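PDB 3P2H: AHL synthase from Burkholderia glumae, which probably makes N-acyl-L-homoserine lactone quorum-sensing signals from a fatty acyl-ACP and S-adenosyl-L-methionine, releasing methylthioadenosine. Local coordinates for residues Q46-D51 with C67-P72; T3-A8 with V53-R58; A95-L100 with Q138-T143. The protein carries 3 engineered substitutions. One frame throughout, in Å; residues are numbered along the deposited sequence.

Contact 1 of 3, residues Q46-D51 with C67-P72. With MTA (5'-deoxy-5'-methylthioadenosine), chain B.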
loop_
_atom_site.group_PDB
_atom_site.type_symbol
_atom_site.label_atom_id
_atom_site.label_comp_id
_atom_site.label_asym_id
_atom_site.label_seq_id
_atom_site.Cartn_x
_atom_site.Cartn_y
_atom_site.Cartn_z
ATOM N N GLN A 46 8.019 -12.400 -0.774
ATOM C CA GLN A 46 7.089 -13.509 -0.981
ATOM C C GLN A 46 5.647 -13.074 -1.225
ATOM O O GLN A 46 4.804 -13.894 -1.593
ATOM C CB GLN A 46 7.114 -14.461 0.218
ATOM C CG GLN A 46 6.504 -13.888 1.496
ATOM C CD GLN A 46 7.540 -13.286 2.423
ATOM O OE1 GLN A 46 8.312 -12.420 2.024
ATOM N NE2 GLN A 46 7.559 -13.745 3.676
ATOM N N TYR A 47 5.361 -11.793 -1.026
ATOM C CA TYR A 47 4.005 -11.296 -1.222
ATOM C C TYR A 47 3.734 -10.762 -2.624
ATOM O O TYR A 47 2.633 -10.301 -2.922
ATOM C CB TYR A 47 3.697 -10.255 -0.154
ATOM C CG TYR A 47 3.824 -10.871 1.215
ATOM C CD1 TYR A 47 2.925 -11.847 1.635
ATOM C CD2 TYR A 47 4.903 -10.571 2.039
ATOM C CE1 TYR A 47 3.105 -12.520 2.839
ATOM C CE2 TYR A 47 5.093 -11.236 3.242
ATOM C CZ TYR A 47 4.192 -12.216 3.632
ATOM O OH TYR A 47 4.400 -12.929 4.786
ATOM N N ASP A 48 4.745 -10.839 -3.484
ATOM C CA ASP A 48 4.601 -10.409 -4.866
ATOM C C ASP A 48 4.281 -11.679 -5.651
ATOM O O ASP A 48 5.176 -12.439 -6.001
ATOM C CB ASP A 48 5.899 -9.765 -5.351
ATOM C CG ASP A 48 6.154 -8.428 -4.689
ATOM O OD1 ASP A 48 5.293 -7.539 -4.823
ATOM O OD2 ASP A 48 7.203 -8.268 -4.034
ATOM N N ARG A 49 2.994 -11.904 -5.899
ATOM C CA ARG A 49 2.522 -13.102 -6.590
ATOM C C ARG A 49 1.685 -12.753 -7.815
ATOM O O ARG A 49 1.369 -11.589 -8.050
ATOM C CB ARG A 49 1.668 -13.943 -5.635
ATOM C CG ARG A 49 2.252 -14.099 -4.236
ATOM C CD ARG A 49 1.341 -14.931 -3.324
ATOM N NE ARG A 49 -0.007 -14.372 -3.216
ATOM C CZ ARG A 49 -0.544 -13.893 -2.096
ATOM N NH1 ARG A 49 0.150 -13.897 -0.962
ATOM N NH2 ARG A 49 -1.781 -13.410 -2.110
ATOM N N ASP A 50 1.308 -13.767 -8.585
ATOM C CA ASP A 50 0.506 -13.532 -9.776
ATOM C C ASP A 50 -0.804 -12.841 -9.426
ATOM O O ASP A 50 -1.311 -12.039 -10.211
ATOM C CB ASP A 50 0.179 -14.845 -10.496
ATOM C CG ASP A 50 1.393 -15.489 -11.140
ATOM O OD1 ASP A 50 2.440 -14.821 -11.299
ATOM O OD2 ASP A 50 1.288 -16.679 -11.507
ATOM N N ASP A 51 -1.347 -13.151 -8.249
ATOM C CA ASP A 51 -2.623 -12.577 -7.823
ATOM C C ASP A 51 -2.523 -11.222 -7.116
ATOM O O ASP A 51 -3.540 -10.596 -6.817
ATOM C CB ASP A 51 -3.374 -13.581 -6.934
ATOM C CG ASP A 51 -2.712 -13.789 -5.588
ATOM O OD1 ASP A 51 -3.293 -13.350 -4.574
ATOM O OD2 ASP A 51 -1.614 -14.384 -5.538
ATOM N N CYS A 67 3.864 3.959 -5.913
ATOM C CA CYS A 67 3.460 2.562 -5.979
ATOM C C CYS A 67 2.658 2.132 -4.759
ATOM O O CYS A 67 2.647 2.812 -3.732
ATOM C CB CYS A 67 4.683 1.647 -6.127
ATOM S SG CYS A 67 5.800 1.566 -4.694
ATOM N N ALA A 68 1.983 0.999 -4.893
ATOM C CA ALA A 68 1.195 0.436 -3.811
ATOM C C ALA A 68 0.917 -1.022 -4.135
ATOM O O ALA A 68 0.857 -1.411 -5.301
ATOM C CB ALA A 68 -0.108 1.197 -3.641
ATOM N N ARG A 69 0.770 -1.821 -3.089
ATOM C CA ARG A 69 0.505 -3.241 -3.238
ATOM C C ARG A 69 -0.760 -3.573 -2.462
ATOM O O ARG A 69 -0.920 -3.141 -1.324
ATOM C CB ARG A 69 1.689 -4.048 -2.690
ATOM C CG ARG A 69 1.518 -5.543 -2.785
ATOM C CD ARG A 69 2.843 -6.269 -2.620
ATOM N NE ARG A 69 3.319 -6.286 -1.241
ATOM C CZ ARG A 69 4.456 -6.857 -0.859
ATOM N NH1 ARG A 69 5.231 -7.446 -1.757
ATOM N NH2 ARG A 69 4.802 -6.864 0.419
ATOM N N LEU A 70 -1.659 -4.323 -3.091
ATOM C CA LEU A 70 -2.911 -4.721 -2.454
ATOM C C LEU A 70 -3.026 -6.240 -2.416
ATOM O O LEU A 70 -2.814 -6.912 -3.426
ATOM C CB LEU A 70 -4.106 -4.130 -3.211
ATOM C CG LEU A 70 -4.315 -2.619 -3.040
ATOM C CD1 LEU A 70 -5.379 -2.128 -4.001
ATOM C CD2 LEU A 70 -4.720 -2.332 -1.611
ATOM N N LEU A 71 -3.354 -6.770 -1.242
ATOM C CA LEU A 71 -3.508 -8.209 -1.051
ATOM C C LEU A 71 -4.756 -8.506 -0.240
ATOM O O LEU A 71 -5.085 -7.772 0.682
ATOM C CB LEU A 71 -2.303 -8.784 -0.302
ATOM C CG LEU A 71 -0.932 -8.792 -0.977
ATOM C CD1 LEU A 71 0.128 -9.154 0.060
ATOM C CD2 LEU A 71 -0.934 -9.782 -2.138
ATOM N N PRO A 72 -5.473 -9.588 -0.577
ATOM C CA PRO A 72 -6.678 -9.931 0.178
ATOM C C PRO A 72 -6.221 -10.606 1.469
ATOM O O PRO A 72 -5.247 -11.360 1.460
ATOM C CB PRO A 72 -7.402 -10.897 -0.757
ATOM C CG PRO A 72 -6.271 -11.628 -1.405
ATOM C CD PRO A 72 -5.272 -10.515 -1.706
HETATM C CS MTA B . 6.810 -2.339 6.716
HETATM S "S5'" MTA B . 7.770 -1.816 8.168
HETATM C "C5'" MTA B . 9.455 -1.803 7.485
HETATM C "C4'" MTA B . 10.222 -3.087 7.809
HETATM O "O4'" MTA B . 9.510 -4.194 7.190
HETATM C "C2'" MTA B . 11.588 -4.141 6.118
HETATM O "O2'" MTA B . 12.858 -4.732 5.825
HETATM C "C3'" MTA B . 11.624 -2.997 7.191
HETATM O "O3'" MTA B . 12.599 -3.312 8.193
HETATM C "C1'" MTA B . 10.534 -5.100 6.701
HETATM N N9 MTA B . 9.934 -5.974 5.671
HETATM C C8 MTA B . 9.238 -5.587 4.551
HETATM N N7 MTA B . 8.848 -6.616 3.862
HETATM C C5 MTA B . 9.265 -7.745 4.493
HETATM C C6 MTA B . 9.149 -9.152 4.238
HETATM N N6 MTA B . 8.476 -9.600 3.115
HETATM N N1 MTA B . 9.712 -10.038 5.123
HETATM C C2 MTA B . 10.381 -9.619 6.238
HETATM N N3 MTA B . 10.498 -8.282 6.489
HETATM C C4 MTA B . 9.974 -7.337 5.674
HETATM O O HOH W 1 -2.924 -12.090 0.208
#
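Arg69, on strand 64-72 of the acetyltransferase-like (GNAT-like) sheet of the autoinducer synthase, reaches Asp48 in the loop 46-51 that lies over this strand beside the nucleoside pocket. The two form a salt bridge in which Arg69 NH1 donates to Asp48 OD1 at 3.1 Å, N-H...O 155°. The acceptor lies near the guanidinium plane, but the nitrogen meets OD1 from above the carboxylate plane, 55° out of it. Both partners are shared: Asp48 OD1 also takes Arg23 and the hydroxyl of Tyr54, Asp48 OD2 is bonded by Asp45 N, and the buried Arg69 is bound by Asp45 through NH1 and by Ser101 at NE. A bend at chi3 (74°) turns the guanidinium so that one face lies against Tyr47 CB, 3.6 Å from Arg69 CZ. Tyr47 CB also packs on Leu71 CD1, while the hydroxyl of Tyr47 bonds to Glu81. Arg49 has a different kind of grip, side-on to Asp51 within its own loop: NE meets OD2 and NH2 meets OD1, each through a syn lone pair and almost straight; Asp51 OD1 has a second salt bridge, to Arg75. Leu71 CD2 lies over one face of the Arg49 guanidinium, 3.7 Å from Arg49 NH2. The same NH2 gives a bond to a water that donates in turn to Pro72 O, so loop and strand are also joined through solvent. At the ligand end, Asp45 and Gln46 both bond to methylthioadenosine, whose N6 donates to Gln46 OE1 at 3.0 Å.

Contact 2 of 3, residues T3-A8 with V53-R58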
loop_
_atom_site.group_PDB
_atom_site.type_symbol
_atom_site.label_atom_id
_atom_site.label_comp_id
_atom_site.label_asym_id
_atom_site.label_seq_id
_atom_site.Cartn_x
_atom_site.Cartn_y
_atom_site.Cartn_z
ATOM N N THR A 3 -2.651 7.575 -12.242
ATOM C CA THR A 3 -2.534 6.256 -11.629
ATOM C C THR A 3 -2.940 5.104 -12.548
ATOM O O THR A 3 -3.849 5.233 -13.371
ATOM C CB THR A 3 -3.363 6.188 -10.335
ATOM O OG1 THR A 3 -4.746 6.366 -10.649
ATOM C CG2 THR A 3 -2.925 7.290 -9.366
ATOM N N PHE A 4 -2.248 3.980 -12.388
ATOM C CA PHE A 4 -2.484 2.782 -13.187
ATOM C C PHE A 4 -2.599 1.576 -12.270
ATOM O O PHE A 4 -1.655 1.249 -11.553
ATOM C CB PHE A 4 -1.318 2.549 -14.154
ATOM C CG PHE A 4 -1.096 3.674 -15.115
ATOM C CD1 PHE A 4 -0.562 4.886 -14.679
ATOM C CD2 PHE A 4 -1.441 3.536 -16.454
ATOM C CE1 PHE A 4 -0.376 5.939 -15.563
ATOM C CE2 PHE A 4 -1.258 4.590 -17.347
ATOM C CZ PHE A 4 -0.726 5.790 -16.900
ATOM N N VAL A 5 -3.757 0.923 -12.294
ATOM C CA VAL A 5 -3.985 -0.254 -11.467
ATOM C C VAL A 5 -3.861 -1.526 -12.308
ATOM O O VAL A 5 -4.559 -1.698 -13.311
ATOM C CB VAL A 5 -5.379 -0.212 -10.814
ATOM C CG1 VAL A 5 -5.573 -1.419 -9.923
ATOM C CG2 VAL A 5 -5.531 1.067 -10.009
ATOM N N HIS A 6 -2.966 -2.410 -11.883
ATOM C CA HIS A 6 -2.721 -3.668 -12.573
ATOM C C HIS A 6 -3.291 -4.810 -11.733
ATOM O O HIS A 6 -2.774 -5.111 -10.659
ATOM C CB HIS A 6 -1.215 -3.865 -12.765
ATOM C CG HIS A 6 -0.557 -2.780 -13.563
ATOM N ND1 HIS A 6 -0.391 -2.855 -14.931
ATOM C CD2 HIS A 6 -0.042 -1.584 -13.189
ATOM C CE1 HIS A 6 0.196 -1.753 -15.363
ATOM N NE2 HIS A 6 0.419 -0.965 -14.326
ATOM N N GLU A 7 -4.364 -5.430 -12.219
ATOM C CA GLU A 7 -5.004 -6.536 -11.508
ATOM C C GLU A 7 -5.385 -7.675 -12.453
ATOM O O GLU A 7 -6.421 -8.315 -12.275
ATOM C CB GLU A 7 -6.250 -6.030 -10.758
ATOM C CG GLU A 7 -7.152 -5.143 -11.588
ATOM C CD GLU A 7 -8.239 -4.442 -10.777
ATOM O OE1 GLU A 7 -8.673 -3.356 -11.208
ATOM O OE2 GLU A 7 -8.675 -4.966 -9.729
ATOM N N ALA A 8 -4.529 -7.935 -13.441
ATOM C CA ALA A 8 -4.778 -8.977 -14.432
ATOM C C ALA A 8 -3.871 -10.199 -14.299
ATOM O O ALA A 8 -3.528 -10.832 -15.297
ATOM C CB ALA A 8 -4.643 -8.388 -15.837
ATOM N N VAL A 53 -2.212 -7.345 -6.437
ATOM C CA VAL A 53 -2.730 -6.189 -7.167
ATOM C C VAL A 53 -1.761 -5.034 -6.954
ATOM O O VAL A 53 -1.283 -4.826 -5.839
ATOM C CB VAL A 53 -4.140 -5.785 -6.662
ATOM C CG1 VAL A 53 -4.609 -4.513 -7.356
ATOM C CG2 VAL A 53 -5.120 -6.919 -6.929
ATOM N N TYR A 54 -1.460 -4.298 -8.021
ATOM C CA TYR A 54 -0.526 -3.176 -7.925
ATOM C C TYR A 54 -1.064 -1.861 -8.471
ATOM O O TYR A 54 -1.826 -1.827 -9.440
ATOM C CB TYR A 54 0.769 -3.481 -8.681
ATOM C CG TYR A 54 1.549 -4.664 -8.171
ATOM C CD1 TYR A 54 2.316 -4.575 -7.010
ATOM C CD2 TYR A 54 1.521 -5.876 -8.856
ATOM C CE1 TYR A 54 3.042 -5.668 -6.544
ATOM C CE2 TYR A 54 2.240 -6.974 -8.404
ATOM C CZ TYR A 54 2.996 -6.868 -7.251
ATOM O OH TYR A 54 3.704 -7.961 -6.815
ATOM N N VAL A 55 -0.639 -0.776 -7.840
ATOM C CA VAL A 55 -1.014 0.555 -8.266
ATOM C C VAL A 55 0.297 1.272 -8.568
ATOM O O VAL A 55 1.212 1.252 -7.750
ATOM C CB VAL A 55 -1.751 1.337 -7.153
ATOM C CG1 VAL A 55 -2.100 2.747 -7.651
ATOM C CG2 VAL A 55 -3.003 0.591 -6.720
ATOM N N LEU A 56 0.400 1.874 -9.748
ATOM C CA LEU A 56 1.602 2.620 -10.115
ATOM C C LEU A 56 1.195 4.039 -10.485
ATOM O O LEU A 56 0.196 4.244 -11.168
ATOM C CB LEU A 56 2.319 1.996 -11.324
ATOM C CG LEU A 56 2.777 0.537 -11.321
ATOM C CD1 LEU A 56 3.824 0.351 -12.409
ATOM C CD2 LEU A 56 3.362 0.165 -9.981
ATOM N N GLY A 57 1.961 5.013 -10.018
ATOM C CA GLY A 57 1.675 6.393 -10.360
ATOM C C GLY A 57 2.767 6.799 -11.326
ATOM O O GLY A 57 3.917 6.428 -11.120
ATOM N N ARG A 58 2.422 7.529 -12.381
ATOM C CA ARG A 58 3.420 7.964 -13.367
ATOM C C ARG A 58 3.363 9.476 -13.571
ATOM O O ARG A 58 2.287 10.059 -13.602
ATOM C CB ARG A 58 3.194 7.246 -14.704
ATOM C CG ARG A 58 3.460 5.738 -14.651
ATOM C CD ARG A 58 3.098 5.061 -15.962
ATOM N NE ARG A 58 3.340 3.618 -15.957
ATOM C CZ ARG A 58 4.528 3.049 -16.143
ATOM N NH1 ARG A 58 5.611 3.792 -16.351
ATOM N NH2 ARG A 58 4.630 1.730 -16.143
HETATM O O HOH W 2 1.784 1.132 -15.540
#
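Phe4 N donates to Leu56 O at 2.7 Å, the shortest of the four backbone hydrogen bonds between residues 3-8 and 53-58, where strand 2-6 runs antiparallel to strand 53-58 at one end of the sheet. Leu56 N returns a bond to Phe4 O, and His6 and Tyr54 form the second hydrogen-bonded pair, with His6 N to Tyr54 O at 2.8 Å. Between them, Val5 faces Val55 as a non-hydrogen-bonded pair. These valines lie side by side and point the same way, CG2 of Val5 4.2 Å from CG2 of Val55, on the face turned to helix 120-133. Val5 CG1, anti to the backbone N (chi1 -178°), reaches diagonally to Val53 CG1.

The other face carries Phe4, His6, Tyr54 and Leu56. Here the Arg58 side chain, extended from CG to NE, runs across the Phe4 ring at about a right angle. Its CD sits over the ring face, 4.0 Å from the centroid of Phe4, in a CH-pi contact, while the guanidinium stands nearly perpendicular to the ring and is too distant for more than a weak cation-pi attraction. Leu56 CG touches the His6 ring, 4.0 Å from His6 CD2. A water in the planes of both groups lies 2.8 Å from His6 NE2 and 3.0 Å from Arg58 NE, joining the two. Arg58 NH1 is held separately by Glu18 and by Gly62 O, and the Tyr54 hydroxyl is hydrogen-bonded to Asp48 OD1. The strands are thus joined chiefly by backbone N-H...O=C hydrogen bonds and apolar contacts. The water lets His6 and Arg58 share a polar site without direct contact, and Glu18 probably offsets the arginine's charge.

Contact 3 of 3, residues A95-L100 with Q138-T143. With NOO (N-(3-oxocyclohex-1-en-1-yl)octanamide), chain C.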
loop_
_atom_site.group_PDB
_atom_site.type_symbol
_atom_site.label_atom_id
_atom_site.label_comp_id
_atom_site.label_asym_id
_atom_site.label_seq_id
_atom_site.Cartn_x
_atom_site.Cartn_y
_atom_site.Cartn_z
ATOM N N ALA A 95 -13.088 -11.329 3.557
ATOM C CA ALA A 95 -13.248 -10.848 2.196
ATOM C C ALA A 95 -13.436 -9.330 2.241
ATOM O O ALA A 95 -13.233 -8.641 1.245
ATOM C CB ALA A 95 -14.446 -11.508 1.552
ATOM N N HIS A 96 -13.812 -8.810 3.406
ATOM C CA HIS A 96 -14.036 -7.376 3.547
ATOM C C HIS A 96 -12.795 -6.583 3.924
ATOM O O HIS A 96 -12.870 -5.367 4.080
ATOM C CB HIS A 96 -15.127 -7.099 4.587
ATOM C CG HIS A 96 -16.472 -7.642 4.217
ATOM N ND1 HIS A 96 -16.860 -7.850 2.911
ATOM C CD2 HIS A 96 -17.538 -7.978 4.983
ATOM C CE1 HIS A 96 -18.105 -8.289 2.887
ATOM N NE2 HIS A 96 -18.539 -8.376 4.131
ATOM N N VAL A 97 -11.662 -7.262 4.087
ATOM C CA VAL A 97 -10.419 -6.587 4.448
ATOM C C VAL A 97 -9.269 -6.952 3.508
ATOM O O VAL A 97 -9.013 -8.129 3.249
ATOM C CB VAL A 97 -9.981 -6.927 5.891
ATOM C CG1 VAL A 97 -8.697 -6.184 6.230
ATOM C CG2 VAL A 97 -11.069 -6.555 6.875
ATOM N N TRP A 98 -8.588 -5.928 3.003
ATOM C CA TRP A 98 -7.444 -6.101 2.111
ATOM C C TRP A 98 -6.261 -5.384 2.752
ATOM O O TRP A 98 -6.450 -4.403 3.466
ATOM C CB TRP A 98 -7.721 -5.487 0.731
ATOM C CG TRP A 98 -8.452 -6.394 -0.217
ATOM C CD1 TRP A 98 -9.686 -6.951 -0.036
ATOM C CD2 TRP A 98 -7.984 -6.863 -1.489
ATOM N NE1 TRP A 98 -10.014 -7.740 -1.116
ATOM C CE2 TRP A 98 -8.986 -7.704 -2.021
ATOM C CE3 TRP A 98 -6.814 -6.655 -2.230
ATOM C CZ2 TRP A 98 -8.852 -8.339 -3.257
ATOM C CZ3 TRP A 98 -6.679 -7.290 -3.463
ATOM C CH2 TRP A 98 -7.694 -8.122 -3.962
ATOM N N GLU A 99 -5.052 -5.874 2.505
ATOM C CA GLU A 99 -3.863 -5.250 3.067
ATOM C C GLU A 99 -3.160 -4.344 2.070
ATOM O O GLU A 99 -2.906 -4.733 0.927
ATOM C CB GLU A 99 -2.849 -6.291 3.548
ATOM C CG GLU A 99 -1.575 -5.635 4.073
ATOM C CD GLU A 99 -0.411 -6.592 4.205
ATOM O OE1 GLU A 99 -0.054 -7.224 3.195
ATOM O OE2 GLU A 99 0.153 -6.703 5.313
ATOM N N LEU A 100 -2.834 -3.139 2.521
ATOM C CA LEU A 100 -2.127 -2.173 1.695
ATOM C C LEU A 100 -0.678 -2.172 2.167
ATOM O O LEU A 100 -0.416 -1.967 3.348
ATOM C CB LEU A 100 -2.734 -0.777 1.874
ATOM C CG LEU A 100 -2.067 0.365 1.100
ATOM C CD1 LEU A 100 -2.130 0.081 -0.393
ATOM C CD2 LEU A 100 -2.762 1.685 1.424
ATOM N N GLN A 138 -12.581 -2.359 4.292
ATOM C CA GLN A 138 -11.487 -1.794 5.076
ATOM C C GLN A 138 -10.132 -2.202 4.514
ATOM O O GLN A 138 -9.998 -3.240 3.857
ATOM C CB GLN A 138 -11.534 -2.278 6.524
ATOM C CG GLN A 138 -12.654 -1.744 7.381
ATOM C CD GLN A 138 -12.626 -2.372 8.759
ATOM O OE1 GLN A 138 -12.778 -3.581 8.898
ATOM N NE2 GLN A 138 -12.415 -1.559 9.781
ATOM N N LEU A 139 -9.136 -1.364 4.777
ATOM C CA LEU A 139 -7.765 -1.640 4.389
ATOM C C LEU A 139 -7.000 -1.690 5.706
ATOM O O LEU A 139 -7.357 -1.000 6.668
ATOM C CB LEU A 139 -7.184 -0.524 3.522
ATOM C CG LEU A 139 -7.759 -0.295 2.129
ATOM C CD1 LEU A 139 -6.994 0.835 1.476
ATOM C CD2 LEU A 139 -7.658 -1.559 1.300
ATOM N N ILE A 140 -5.964 -2.518 5.753
ATOM C CA ILE A 140 -5.137 -2.634 6.942
ATOM C C ILE A 140 -3.686 -2.753 6.499
ATOM O O ILE A 140 -3.406 -3.239 5.407
ATOM C CB ILE A 140 -5.543 -3.862 7.794
ATOM C CG1 ILE A 140 -4.839 -3.799 9.155
ATOM C CG2 ILE A 140 -5.200 -5.153 7.064
ATOM C CD1 ILE A 140 -5.329 -4.824 10.150
ATOM N N GLY A 141 -2.763 -2.286 7.332
ATOM C CA GLY A 141 -1.362 -2.370 6.966
ATOM C C GLY A 141 -0.442 -1.573 7.868
ATOM O O GLY A 141 -0.862 -0.629 8.538
ATOM N N VAL A 142 0.825 -1.965 7.891
ATOM C CA VAL A 142 1.804 -1.274 8.706
ATOM C C VAL A 142 2.170 -0.002 7.970
ATOM O O VAL A 142 2.572 -0.039 6.802
ATOM C CB VAL A 142 3.069 -2.127 8.912
ATOM C CG1 VAL A 142 4.077 -1.367 9.745
ATOM C CG2 VAL A 142 2.703 -3.433 9.575
ATOM N N THR A 143 2.031 1.127 8.646
ATOM C CA THR A 143 2.337 2.398 8.013
ATOM C C THR A 143 3.236 3.247 8.892
ATOM O O THR A 143 3.113 3.226 10.116
ATOM C CB THR A 143 1.050 3.202 7.738
ATOM O OG1 THR A 143 0.839 4.149 8.792
ATOM C CG2 THR A 143 -0.144 2.278 7.697
HETATM C C1 NOO C . 6.600 6.072 3.309
HETATM O O1 NOO C . 6.620 7.125 3.938
HETATM C C2 NOO C . 5.562 4.987 3.567
HETATM C C3 NOO C . 5.838 3.628 3.367
HETATM C C4 NOO C . 7.163 3.269 2.664
HETATM C C5 NOO C . 7.686 4.356 1.643
HETATM C C6 NOO C . 7.691 5.803 2.226
HETATM N N7 NOO C . 4.980 2.521 3.778
HETATM C C8 NOO C . 4.538 1.315 3.173
HETATM O O8 NOO C . 5.277 0.483 2.656
HETATM C C9 NOO C . 3.029 0.983 3.145
HETATM C C10 NOO C . 2.035 1.796 4.014
HETATM C C11 NOO C . 0.819 0.905 4.385
HETATM C C12 NOO C . -0.513 1.677 4.361
HETATM C C13 NOO C . -1.676 0.791 4.856
HETATM C C14 NOO C . -2.760 1.624 5.568
HETATM C C15 NOO C . -4.015 0.793 5.851
HETATM O O HOH W 3 1.245 -4.379 6.151
HETATM O O HOH W 4 2.661 -2.377 4.945
#
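Val97 CG1 and Ile140 CG2 meet at 3.7 Å on one face of a parallel strand pair, 97-100 beside 138-143, in the core of the acetyltransferase-like autoinducer synthase sheet. Four backbone bonds alternate along it, among them Ile140 N to Trp98 O at 3.0 Å and Leu100 N to Ile140 O at 2.9 Å. The packing is close at this middle part. Ile140 CG2 lies between its own backbone N and carbonyl carbon, and from there it reaches the valine; Glu99 CG rests 3.3 Å from Ile140 O. On the reverse face, Leu139 CD2 touches Trp98 CB, and Leu139 CD1 is a looser 4.3 Å from Leu100 CD2.

The Gln138 end is looser and nearer solvent: Gln138 OE1 comes no closer than 4.0 Å to Val97 CG2, and its NE2 is held by Asp178. Past Leu100 the two parallel strands splay apart, as in the acetyltransferase fold, and two waters lie between them. One molecule donates to Glu99 OE2 and accepts from Val142 N; a second donates to Val142 O and only weakly to Leu100 O. The octanamide tail of the inhibitor lies at this divergence, its C11 3.1 Å from Val142 O, with C12 and C14 against Thr143 CG2 and C13 against Leu100 CB. The terminal C15 reaches the backbone of Ile140 and Gly141. Glu99 OE2 is also bonded by Leu79 N. Strands 64-72 and 170-178 continue the sheet beyond strands 97-105 and 138-144 respectively, and helix 120-133 packs on Leu100 and Leu139.

How the contacts relate
All three contacts reach one sheet, in the strand order 2-6, 53-58, 64-72, 97-105, 138-144. Contacts 1 and 2, with centres about 11 Å apart, meet where Tyr54 OH lies 2.6 Å from Asp48 OD1 and Leu70 N lies 2.8 Å from Val53 O. Contact 1 joins contact 3 through Leu71 O and Glu99 N, 2.6 Å apart. Contacts 2 and 3 are about 17 Å apart between centres and touch through Val53 CG2 and Trp98 CZ3. Contact 1 borders the methylthioadenosine pocket and contact 3 the inhibitor's acyl tail, whereas in contact 2 the Tyr54 side chain remains about 11 Å from either ligand.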